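Glycosyl hydrolase, family 38 (Enterococcus faecalis, PDB 5KBP) probably hydrolyses alpha-mannosidic linkages as a metal-binding glycoside hydrolase of family 38. Local coordinates at residues T686-A689 and E694-T697; R698-S703 and Y738-D743; Y335-F340 and Q839-V844. All blocks are in the same frame, centred on the assembly; numbering follows the deposited sequence.

In the fold
Contacts 1 and 2 share strand 695-699 and touch each other, their centres about 12 Å apart, whereas contact 3 lies about 34 Å and 44 Å from them between centres. Contact 1 is the most buried of the three and is regular beta pairing, with backbone bonds inside a hairpin at the edge of an antiparallel sheet. Contact 2, partly buried, takes over where that hairpin's second strand runs on, and relies on a side-chain bond between Arg698 and Tyr738. Contact 3, also partly buried, is different in kind: a helix start and the turn of a beta hairpin, 499 residues apart in sequence, meet through an amide, an imidazole and a water. Contacts 1 and 2 both lie inside the long loop it closes.

Contact 1: T686-A689 and E694-T697; sequences THEA and EVVT
Ala689 and Val696 pair through two backbone hydrogen bonds, from Ala689 N to Val696 O at 3.2 Å and from Val696 N back to Ala689 O at 3.1 Å. Next along, Glu688 and Thr697 form a non-hydrogen-bonded pair whose CA atoms each make a CA-H...O contact: Glu688 CA lies 3.3 Å from Val696 O, and Thr697 CA lies 3.5 Å from His687 O. Side-chain packing is concentrated on the Glu688 and Thr697 face. There CG1 of Val695, anti to its own backbone N (chi1 176°), is brought against the extended Glu688 chain, 3.9 Å from CB and 3.3 Å from OE1. The carboxylate is engaged beyond the hairpin, with OE1 bonded to Tyr793 OH and OE2 in a salt bridge with Arg789, which probably keeps it ionised. Farther along, the Thr697 methyl CG2 packs 3.7 Å from Thr686 CB. On the other face Val696 CG1 sits 3.5 Å from Ala689 O, the same oxygen that accepts the Val696 N-H. The short segments run at 160° to one another, as in an antiparallel beta hairpin; here the hairpin 686-690/695-699 ends a large antiparallel sheet of the C-terminal domain, with strand 695-699 outermost within the chain.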
ATOM      1  N   THR A 686       3.007   0.393  43.920  1.00 64.78           N
ATOM      2  CA  THR A 686       2.715   1.013  42.637  1.00 65.41           C
ATOM      3  C   THR A 686       3.944   0.968  41.742  1.00 58.26           C
ATOM      4  O   THR A 686       5.067   0.738  42.197  1.00 54.13           O
ATOM      5  CB  THR A 686       2.259   2.471  42.800  1.00 71.61           C
ATOM      6  OG1 THR A 686       3.231   3.194  43.564  1.00 69.67           O
ATOM      7  CG2 THR A 686       0.905   2.544  43.498  1.00 74.69           C
ATOM      8  N   HIS A 687       3.708   1.191  40.450  1.00 60.05           N
ATOM      9  CA  HIS A 687       4.764   1.377  39.467  1.00 60.12           C
ATOM     10  C   HIS A 687       4.367   2.532  38.559  1.00 60.85           C
ATOM     11  O   HIS A 687       3.233   3.016  38.593  1.00 61.85           O
ATOM     12  CB  HIS A 687       5.020   0.098  38.657  1.00 58.96           C
ATOM     13  CG  HIS A 687       3.894  -0.277  37.744  1.00 54.80           C
ATOM     14  ND1 HIS A 687       2.848  -1.081  38.144  1.00 55.00           N
ATOM     15  CD2 HIS A 687       3.652   0.037  36.449  1.00 54.13           C
ATOM     16  CE1 HIS A 687       2.010  -1.244  37.136  1.00 55.57           C
ATOM     17  NE2 HIS A 687       2.474  -0.575  36.096  1.00 54.18           N
ATOM     18  N   GLU A 688       5.313   2.979  37.738  1.00 53.88           N
ATOM     19  CA  GLU A 688       5.087   4.100  36.839  1.00 50.72           C
ATOM     20  C   GLU A 688       5.360   3.684  35.401  1.00 50.62           C
ATOM     21  O   GLU A 688       6.178   2.797  35.136  1.00 54.53           O
ATOM     22  CB  GLU A 688       5.963   5.300  37.214  1.00 54.23           C
ATOM     23  CG  GLU A 688       5.620   5.911  38.563  1.00 63.92           C
ATOM     24  CD  GLU A 688       6.440   7.147  38.866  1.00 69.78           C
ATOM     25  OE1 GLU A 688       7.290   7.516  38.030  1.00 73.48           O
ATOM     26  OE2 GLU A 688       6.232   7.753  39.939  1.00 75.02           O
ATOM     27  N   ALA A 689       4.661   4.335  34.473  1.00 42.45           N
ATOM     28  CA  ALA A 689       4.799   4.035  33.057  1.00 53.38           C
ATOM     29  C   ALA A 689       4.557   5.300  32.250  1.00 50.92           C
ATOM     30  O   ALA A 689       3.772   6.168  32.645  1.00 60.43           O
ATOM     31  CB  ALA A 689       3.830   2.933  32.615  1.00 49.84           C
ATOM     32  N   GLU A 694       2.171  12.274  30.297  1.00 44.96           N
ATOM     33  CA  GLU A 694       1.921  11.887  31.677  1.00 56.62           C
ATOM     34  C   GLU A 694       2.785  10.691  32.044  1.00 62.37           C
ATOM     35  O   GLU A 694       2.919   9.751  31.256  1.00 58.35           O
ATOM     36  CB  GLU A 694       0.435  11.552  31.877  1.00 56.53           C
ATOM     37  CG  GLU A 694       0.107  10.801  33.150  1.00 60.26           C
ATOM     38  CD  GLU A 694      -1.353  10.396  33.212  1.00 66.95           C
ATOM     39  OE1 GLU A 694      -1.981  10.582  34.275  1.00 67.31           O
ATOM     40  OE2 GLU A 694      -1.875   9.902  32.191  1.00 71.97           O
ATOM     41  N   VAL A 695       3.368  10.739  33.236  1.00 64.55           N
ATOM     42  CA  VAL A 695       3.961   9.571  33.877  1.00 60.12           C
ATOM     43  C   VAL A 695       2.922   9.076  34.877  1.00 63.73           C
ATOM     44  O   VAL A 695       2.818   9.592  35.994  1.00 77.24           O
ATOM     45  CB  VAL A 695       5.296   9.897  34.550  1.00 62.75           C
ATOM     46  CG1 VAL A 695       5.824   8.680  35.293  1.00 64.62           C
ATOM     47  CG2 VAL A 695       6.304  10.370  33.516  1.00 66.89           C
ATOM     48  N   VAL A 696       2.143   8.080  34.472  1.00 57.93           N
ATOM     49  CA  VAL A 696       0.986   7.635  35.240  1.00 59.32           C
ATOM     50  C   VAL A 696       1.427   6.638  36.303  1.00 60.90           C
ATOM     51  O   VAL A 696       2.316   5.804  36.075  1.00 60.75           O
ATOM     52  CB  VAL A 696      -0.087   7.036  34.309  1.00 53.58           C
ATOM     53  CG1 VAL A 696       0.422   5.774  33.623  1.00 48.57           C
ATOM     54  CG2 VAL A 696      -1.369   6.760  35.076  1.00 55.71           C
ATOM     55  N   THR A 697       0.814   6.735  37.480  1.00 59.89           N
ATOM     56  CA  THR A 697       1.059   5.805  38.574  1.00 57.18           C
ATOM     57  C   THR A 697       0.014   4.699  38.519  1.00 63.28           C
ATOM     58  O   THR A 697      -1.192   4.974  38.547  1.00 65.69           O
ATOM     59  CB  THR A 697       1.015   6.527  39.920  1.00 55.69           C
ATOM     60  OG1 THR A 697       2.085   7.479  39.992  1.00 60.65           O
ATOM     61  CG2 THR A 697       1.150   5.534  41.063  1.00 53.92           C
TER

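Contact 2: R698-S703 and Y738-D743; sequences RPNQVS and YEVLAD
The guanidinium of Arg698 and the ring of Tyr738 meet edge to edge, neither lying over a face of the other. Tyr738 OH sits at the guanidinium edge, 13° out of its plane, and Arg698 NH2 in turn lies near the plane of the tyrosine ring; the two planes are 37° apart, so this is an in-plane hydrogen bond and not a stack. Also at the ring edge is CG2 of Val740, from the tyrosine's own strand.

The bond runs from Arg698 NH2 to Tyr738 OH over 3.0 Å, with 151° at the hydrogen. Arg698 is extended from CG to NE, which carries its aliphatic part past the phenol: its CD comes to 3.5 Å from Tyr738 OH. The same hydroxyl bonds His687 NE2, so the phenol oxygen links the arginine to the imidazole. A salt bridge from NH1 to Glu284 anchors the guanidinium on another side, and its positive charge would be expected to polarise the phenol. Two residues on from Arg698, the Asn700 amide meets an aliphatic surface, OD1 lying 3.8 Å from Val740 CG1. That oxygen is bonded to His687 ND1, while Asn700 ND2 reaches Thr684 O. Both nitrogens of His687 are therefore held, one by each segment, which fixes the turn of its ring.

Strand 686-690 lies alongside strand 695-699, and His687 and Ala689 from it pack against Arg698. Tyr738 and Val740 project from strand 737-740, which belongs to a second antiparallel sheet, and touch Val719 and Val721 of strand 718-722.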
ATOM      1  N   ARG A 698       0.472   3.451  38.435  1.00 60.84           N
ATOM      2  CA  ARG A 698      -0.422   2.316  38.310  1.00 56.52           C
ATOM      3  C   ARG A 698      -0.232   1.353  39.476  1.00 61.56           C
ATOM      4  O   ARG A 698       0.892   1.183  39.962  1.00 62.47           O
ATOM      5  CB  ARG A 698      -0.185   1.575  36.984  1.00 50.77           C
ATOM      6  CG  ARG A 698      -0.438   2.425  35.747  1.00 47.92           C
ATOM      7  CD  ARG A 698      -0.616   1.561  34.510  1.00 42.74           C
ATOM      8  NE  ARG A 698      -1.208   2.307  33.402  1.00 46.32           N
ATOM      9  CZ  ARG A 698      -0.582   2.580  32.263  1.00 49.06           C
ATOM     10  NH1 ARG A 698      -1.202   3.266  31.312  1.00 49.56           N
ATOM     11  NH2 ARG A 698       0.659   2.159  32.069  1.00 53.35           N
ATOM     12  N   PRO A 699      -1.301   0.714  39.946  1.00 64.38           N
ATOM     13  CA  PRO A 699      -1.179  -0.173  41.108  1.00 67.69           C
ATOM     14  C   PRO A 699      -0.703  -1.566  40.723  1.00 67.26           C
ATOM     15  O   PRO A 699      -1.044  -2.095  39.662  1.00 69.44           O
ATOM     16  CB  PRO A 699      -2.608  -0.216  41.661  1.00 65.88           C
ATOM     17  CG  PRO A 699      -3.462  -0.049  40.447  1.00 58.49           C
ATOM     18  CD  PRO A 699      -2.700   0.855  39.504  1.00 56.97           C
ATOM     19  N   ASN A 700       0.100  -2.157  41.607  1.00 67.05           N
ATOM     20  CA  ASN A 700       0.500  -3.550  41.455  1.00 70.27           C
ATOM     21  C   ASN A 700      -0.502  -4.509  42.081  1.00 76.43           C
ATOM     22  O   ASN A 700      -0.675  -5.627  41.581  1.00 65.93           O
ATOM     23  CB  ASN A 700       1.883  -3.777  42.072  1.00 64.34           C
ATOM     24  CG  ASN A 700       2.964  -2.963  41.391  1.00 69.58           C
ATOM     25  OD1 ASN A 700       2.875  -2.662  40.201  1.00 69.74           O
ATOM     26  ND2 ASN A 700       3.997  -2.602  42.145  1.00 76.95           N
ATOM     27  N   GLN A 701      -1.161  -4.093  43.161  1.00 92.25           N
ATOM     28  CA  GLN A 701      -2.222  -4.893  43.758  1.00 96.51           C
ATOM     29  C   GLN A 701      -3.451  -4.857  42.859  1.00 88.40           C
ATOM     30  O   GLN A 701      -3.972  -3.782  42.544  1.00 89.85           O
ATOM     31  CB  GLN A 701      -2.555  -4.375  45.155  1.00100.63           C
ATOM     32  N   VAL A 702      -3.910  -6.030  42.451  1.00 82.84           N
ATOM     33  CA  VAL A 702      -4.999  -6.148  41.491  1.00 77.22           C
ATOM     34  C   VAL A 702      -6.337  -6.039  42.212  1.00 84.36           C
ATOM     35  O   VAL A 702      -6.493  -6.495  43.351  1.00 85.28           O
ATOM     36  CB  VAL A 702      -4.851  -7.473  40.713  1.00 79.75           C
ATOM     37  CG1 VAL A 702      -6.184  -8.153  40.505  1.00 78.11           C
ATOM     38  CG2 VAL A 702      -4.156  -7.228  39.380  1.00 81.10           C
ATOM     39  N   SER A 703      -7.310  -5.412  41.550  1.00 88.83           N
ATOM     40  CA  SER A 703      -8.610  -5.155  42.156  1.00 91.71           C
ATOM     41  C   SER A 703      -9.340  -6.464  42.467  1.00 91.49           C
ATOM     42  O   SER A 703      -8.952  -7.552  42.036  1.00 91.27           O
ATOM     43  CB  SER A 703      -9.468  -4.282  41.239  1.00 88.69           C
ATOM     44  OG  SER A 703      -9.851  -4.986  40.071  1.00 89.31           O
ATOM     45  N   TYR A 738       3.552  -4.351  28.530  1.00 41.79           N
ATOM     46  CA  TYR A 738       4.394  -4.748  29.647  1.00 41.93           C
ATOM     47  C   TYR A 738       3.515  -5.292  30.761  1.00 50.09           C
ATOM     48  O   TYR A 738       2.288  -5.156  30.743  1.00 50.16           O
ATOM     49  CB  TYR A 738       5.243  -3.577  30.164  1.00 38.63           C
ATOM     50  CG  TYR A 738       4.471  -2.598  31.020  1.00 38.68           C
ATOM     51  CD1 TYR A 738       3.724  -1.583  30.442  1.00 37.39           C
ATOM     52  CD2 TYR A 738       4.489  -2.688  32.408  1.00 38.43           C
ATOM     53  CE1 TYR A 738       3.019  -0.683  31.216  1.00 43.54           C
ATOM     54  CE2 TYR A 738       3.782  -1.797  33.190  1.00 42.31           C
ATOM     55  CZ  TYR A 738       3.050  -0.795  32.589  1.00 46.09           C
ATOM     56  OH  TYR A 738       2.346   0.096  33.364  1.00 43.65           O
ATOM     57  N   GLU A 739       4.161  -5.910  31.746  1.00 48.09           N
ATOM     58  CA  GLU A 739       3.480  -6.381  32.943  1.00 53.12           C
ATOM     59  C   GLU A 739       4.473  -6.397  34.094  1.00 55.93           C
ATOM     60  O   GLU A 739       5.599  -6.878  33.937  1.00 69.34           O
ATOM     61  CB  GLU A 739       2.882  -7.778  32.736  1.00 57.30           C
ATOM     62  CG  GLU A 739       2.232  -8.357  33.984  1.00 60.98           C
ATOM     63  CD  GLU A 739       1.555  -9.689  33.730  1.00 69.12           C
ATOM     64  OE1 GLU A 739       0.615 -10.029  34.478  1.00 64.65           O
ATOM     65  OE2 GLU A 739       1.959 -10.394  32.783  1.00 70.27           O
ATOM     66  N   VAL A 740       4.058  -5.865  35.237  1.00 49.18           N
ATOM     67  CA  VAL A 740       4.864  -5.874  36.451  1.00 46.38           C
ATOM     68  C   VAL A 740       4.420  -7.073  37.277  1.00 52.17           C
ATOM     69  O   VAL A 740       3.307  -7.093  37.813  1.00 59.23           O
ATOM     70  CB  VAL A 740       4.723  -4.565  37.236  1.00 48.80           C
ATOM     71  CG1 VAL A 740       5.648  -4.569  38.442  1.00 47.43           C
ATOM     72  CG2 VAL A 740       5.016  -3.377  36.334  1.00 51.34           C
ATOM     73  N   LEU A 741       5.286  -8.076  37.379  1.00 51.12           N
ATOM     74  CA  LEU A 741       4.928  -9.312  38.055  1.00 55.16           C
ATOM     75  C   LEU A 741       4.905  -9.110  39.571  1.00 65.03           C
ATOM     76  O   LEU A 741       5.316  -8.071  40.099  1.00 68.95           O
ATOM     77  CB  LEU A 741       5.892 -10.432  37.666  1.00 58.12           C
ATOM     78  CG  LEU A 741       5.489 -11.319  36.481  1.00 57.62           C
ATOM     79  CD1 LEU A 741       5.016 -10.499  35.286  1.00 57.97           C
ATOM     80  CD2 LEU A 741       6.644 -12.222  36.076  1.00 53.09           C
ATOM     81  N   ALA A 742       4.414 -10.135  40.274  1.00 66.35           N
ATOM     82  CA  ALA A 742       4.171 -10.014  41.709  1.00 63.39           C
ATOM     83  C   ALA A 742       5.456  -9.808  42.501  1.00 60.77           C
ATOM     84  O   ALA A 742       5.435  -9.155  43.551  1.00 61.84           O
ATOM     85  CB  ALA A 742       3.426 -11.248  42.220  1.00 55.77           C
ATOM     86  N   ASP A 743       6.577 -10.356  42.030  1.00 55.76           N
ATOM     87  CA  ASP A 743       7.858 -10.183  42.699  1.00 63.38           C
ATOM     88  C   ASP A 743       8.619  -8.957  42.200  1.00 64.55           C
ATOM     89  O   ASP A 743       9.837  -8.875  42.392  1.00 63.42           O
ATOM     90  CB  ASP A 743       8.711 -11.447  42.543  1.00 73.08           C
ATOM     91  CG  ASP A 743       8.870 -11.875  41.096  1.00 79.02           C
ATOM     92  OD1 ASP A 743       9.302 -11.048  40.269  1.00 79.97           O
ATOM     93  OD2 ASP A 743       8.559 -13.044  40.785  1.00 84.16           O
TER

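Contact 3: Y335-F340 and Q839-V844; sequences YPHDQF and QTNHLV
With chi1 at -73°, Asn841 sets its CG beside the backbone N, and chi2 of 113° turns the amide so that ND2 faces the start of helix 337-348. His337 likewise holds CG beside its backbone N, and the CE1 edge of the ring faces that nitrogen. Asn841 ND2 lies 3.1 Å from His337 CE1, near the imidazole plane, with the ring and amide planes turned 43° apart; this is a close contact between two hydrogen-bearing groups and not a bond. Tyr335 sets CD1 over the centre of one imidazole face, and its CB is 3.6 Å from Asn841 ND2.

The amide nitrogen is thus packed against both a ring edge and a methylene. A water accepts from Asn841 ND2 at 2.8 Å and, more weakly, from Tyr335 N at 2.8 Å, so it bridges the two segments. Pro336, at the N-cap position, centres an inverse gamma turn, in which His337 N bonds weakly to Tyr335 O. On the other side Asn841 occupies the left-handed region of the backbone in the turn between strands 829-836 and 843-849. Its carbonyl oxygen bonds Arg836, and a weak bond from His337 NE2 to Arg836 O ties the imidazole to the same hairpin.

The start of helix 337-348, in the alpha-mannosidase middle domain, and the hairpin turn of the C-terminal beta sandwich share no direct hydrogen bond here. Neither the imidazole C-H nor the Tyr335 methylene gives the amide nitrogen an acceptor, so the direct contact is packing and the polar link runs through solvent. At 2.40 Å the choice between amide O and N is probably itself inferred, and the short ND2-CE1 approach should carry little weight.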
ATOM      1  N   TYR A 335       8.449  27.104   5.072  1.00 56.17           N
ATOM      2  CA  TYR A 335       8.160  25.949   5.912  1.00 46.60           C
ATOM      3  C   TYR A 335       7.160  25.070   5.177  1.00 46.36           C
ATOM      4  O   TYR A 335       6.078  25.542   4.796  1.00 45.67           O
ATOM      5  CB  TYR A 335       7.617  26.379   7.276  1.00 45.01           C
ATOM      6  CG  TYR A 335       7.504  25.258   8.288  1.00 42.05           C
ATOM      7  CD1 TYR A 335       6.362  24.469   8.357  1.00 40.66           C
ATOM      8  CD2 TYR A 335       8.534  24.997   9.182  1.00 46.62           C
ATOM      9  CE1 TYR A 335       6.250  23.452   9.284  1.00 40.98           C
ATOM     10  CE2 TYR A 335       8.431  23.979  10.113  1.00 46.18           C
ATOM     11  CZ  TYR A 335       7.287  23.210  10.159  1.00 47.07           C
ATOM     12  OH  TYR A 335       7.173  22.195  11.081  1.00 50.47           O
ATOM     13  N   PRO A 336       7.486  23.785   4.943  1.00 41.91           N
ATOM     14  CA  PRO A 336       6.623  22.918   4.117  1.00 47.75           C
ATOM     15  C   PRO A 336       5.386  22.445   4.869  1.00 39.65           C
ATOM     16  O   PRO A 336       5.275  21.291   5.294  1.00 43.34           O
ATOM     17  CB  PRO A 336       7.567  21.767   3.754  1.00 41.37           C
ATOM     18  CG  PRO A 336       8.484  21.671   4.925  1.00 39.23           C
ATOM     19  CD  PRO A 336       8.680  23.080   5.428  1.00 41.11           C
ATOM     20  N   HIS A 337       4.424  23.357   5.038  1.00 40.62           N
ATOM     21  CA  HIS A 337       3.209  23.035   5.784  1.00 37.60           C
ATOM     22  C   HIS A 337       2.358  22.008   5.048  1.00 41.57           C
ATOM     23  O   HIS A 337       1.877  21.041   5.650  1.00 50.08           O
ATOM     24  CB  HIS A 337       2.407  24.310   6.054  1.00 40.51           C
ATOM     25  CG  HIS A 337       2.983  25.163   7.139  1.00 45.62           C
ATOM     26  ND1 HIS A 337       3.549  26.396   6.899  1.00 50.58           N
ATOM     27  CD2 HIS A 337       3.089  24.953   8.472  1.00 48.17           C
ATOM     28  CE1 HIS A 337       3.976  26.910   8.039  1.00 54.31           C
ATOM     29  NE2 HIS A 337       3.706  26.056   9.009  1.00 51.46           N
ATOM     30  N   ASP A 338       2.150  22.208   3.743  1.00 36.04           N
ATOM     31  CA  ASP A 338       1.323  21.282   2.973  1.00 38.66           C
ATOM     32  C   ASP A 338       1.902  19.873   2.991  1.00 39.83           C
ATOM     33  O   ASP A 338       1.158  18.889   3.067  1.00 52.11           O
ATOM     34  CB  ASP A 338       1.168  21.779   1.535  1.00 46.90           C
ATOM     35  CG  ASP A 338       0.307  23.026   1.436  1.00 57.10           C
ATOM     36  OD1 ASP A 338      -0.410  23.330   2.413  1.00 61.52           O
ATOM     37  OD2 ASP A 338       0.338  23.698   0.382  1.00 56.27           O
ATOM     38  N   GLN A 339       3.231  19.758   2.930  1.00 45.94           N
ATOM     39  CA  GLN A 339       3.851  18.437   2.948  1.00 45.17           C
ATOM     40  C   GLN A 339       3.713  17.779   4.315  1.00 40.60           C
ATOM     41  O   GLN A 339       3.467  16.570   4.406  1.00 46.39           O
ATOM     42  CB  GLN A 339       5.323  18.539   2.548  1.00 43.08           C
ATOM     43  CG  GLN A 339       5.565  18.907   1.087  1.00 47.10           C
ATOM     44  CD  GLN A 339       5.499  20.402   0.829  1.00 53.98           C
ATOM     45  OE1 GLN A 339       5.020  21.171   1.663  1.00 52.12           O
ATOM     46  NE2 GLN A 339       5.987  20.820  -0.333  1.00 54.93           N
ATOM     47  N   PHE A 340       3.873  18.556   5.390  1.00 35.88           N
ATOM     48  CA  PHE A 340       3.696  17.999   6.729  1.00 42.29           C
ATOM     49  C   PHE A 340       2.250  17.592   6.970  1.00 41.15           C
ATOM     50  O   PHE A 340       1.987  16.574   7.622  1.00 43.06           O
ATOM     51  CB  PHE A 340       4.156  19.000   7.789  1.00 40.55           C
ATOM     52  CG  PHE A 340       5.630  18.943   8.077  1.00 42.72           C
ATOM     53  CD1 PHE A 340       6.206  17.778   8.552  1.00 33.80           C
ATOM     54  CD2 PHE A 340       6.434  20.055   7.890  1.00 38.63           C
ATOM     55  CE1 PHE A 340       7.560  17.716   8.822  1.00 44.63           C
ATOM     56  CE2 PHE A 340       7.789  20.002   8.159  1.00 39.36           C
ATOM     57  CZ  PHE A 340       8.353  18.830   8.626  1.00 41.82           C
ATOM     58  N   GLN A 839      -0.091  29.227   8.941  1.00 53.38           N
ATOM     59  CA  GLN A 839      -0.077  30.469   8.176  1.00 58.31           C
ATOM     60  C   GLN A 839       0.832  31.534   8.773  1.00 62.24           C
ATOM     61  O   GLN A 839       1.524  32.234   8.027  1.00 49.57           O
ATOM     62  CB  GLN A 839      -1.500  31.025   8.049  1.00 72.76           C
ATOM     63  CG  GLN A 839      -2.451  30.105   7.296  1.00 84.07           C
ATOM     64  CD  GLN A 839      -3.773  30.770   6.965  1.00 98.35           C
ATOM     65  OE1 GLN A 839      -3.894  31.470   5.959  1.00104.85           O
ATOM     66  NE2 GLN A 839      -4.774  30.551   7.809  1.00 99.70           N
ATOM     67  N   THR A 840       0.855  31.671  10.098  1.00 67.45           N
ATOM     68  CA  THR A 840       1.652  32.714  10.731  1.00 57.14           C
ATOM     69  C   THR A 840       3.139  32.383  10.773  1.00 57.86           C
ATOM     70  O   THR A 840       3.954  33.293  10.965  1.00 54.12           O
ATOM     71  CB  THR A 840       1.150  32.973  12.152  1.00 58.85           C
ATOM     72  OG1 THR A 840       1.323  31.791  12.943  1.00 62.44           O
ATOM     73  CG2 THR A 840      -0.324  33.349  12.135  1.00 56.49           C
ATOM     74  N   ASN A 841       3.505  31.110  10.610  1.00 60.19           N
ATOM     75  CA  ASN A 841       4.892  30.644  10.665  1.00 51.84           C
ATOM     76  C   ASN A 841       5.545  30.900  12.021  1.00 52.07           C
ATOM     77  O   ASN A 841       6.775  30.890  12.130  1.00 55.65           O
ATOM     78  CB  ASN A 841       5.740  31.267   9.547  1.00 57.70           C
ATOM     79  CG  ASN A 841       5.422  30.689   8.183  1.00 59.17           C
ATOM     80  OD1 ASN A 841       4.900  31.380   7.307  1.00 67.84           O
ATOM     81  ND2 ASN A 841       5.744  29.416   7.992  1.00 48.56           N
ATOM     82  N   HIS A 842       4.746  31.134  13.062  1.00 55.54           N
ATOM     83  CA  HIS A 842       5.294  31.285  14.404  1.00 53.24           C
ATOM     84  C   HIS A 842       5.929  29.978  14.859  1.00 48.16           C
ATOM     85  O   HIS A 842       5.411  28.893  14.590  1.00 45.38           O
ATOM     86  CB  HIS A 842       4.197  31.691  15.390  1.00 62.53           C
ATOM     87  CG  HIS A 842       3.561  33.011  15.087  1.00 70.86           C
ATOM     88  ND1 HIS A 842       4.221  34.026  14.430  1.00 74.70           N
ATOM     89  CD2 HIS A 842       2.320  33.483  15.357  1.00 71.93           C
ATOM     90  CE1 HIS A 842       3.415  35.066  14.307  1.00 74.69           C
ATOM     91  NE2 HIS A 842       2.255  34.762  14.861  1.00 72.95           N
ATOM     92  N   LEU A 843       7.058  30.083  15.555  1.00 49.25           N
ATOM     93  CA  LEU A 843       7.703  28.896  16.099  1.00 44.75           C
ATOM     94  C   LEU A 843       6.875  28.350  17.256  1.00 49.14           C
ATOM     95  O   LEU A 843       6.593  29.069  18.220  1.00 57.92           O
ATOM     96  CB  LEU A 843       9.123  29.214  16.560  1.00 41.39           C
ATOM     97  CG  LEU A 843       9.893  28.009  17.108  1.00 47.51           C
ATOM     98  CD1 LEU A 843      10.053  26.939  16.036  1.00 39.94           C
ATOM     99  CD2 LEU A 843      11.246  28.425  17.658  1.00 47.03           C
ATOM    100  N   VAL A 844       6.482  27.083  17.159  1.00 43.50           N
ATOM    101  CA  VAL A 844       5.658  26.425  18.168  1.00 41.90           C
ATOM    102  C   VAL A 844       6.511  25.392  18.890  1.00 45.22           C
ATOM    103  O   VAL A 844       7.129  24.530  18.253  1.00 45.83           O
ATOM    104  CB  VAL A 844       4.412  25.774  17.544  1.00 50.47           C
ATOM    105  CG1 VAL A 844       3.638  24.999  18.596  1.00 48.08           C
ATOM    106  CG2 VAL A 844       3.528  26.831  16.898  1.00 50.87           C
TER
HETATM  107  O   HOH W   1       6.217  28.809   5.266  1.00 48.73           O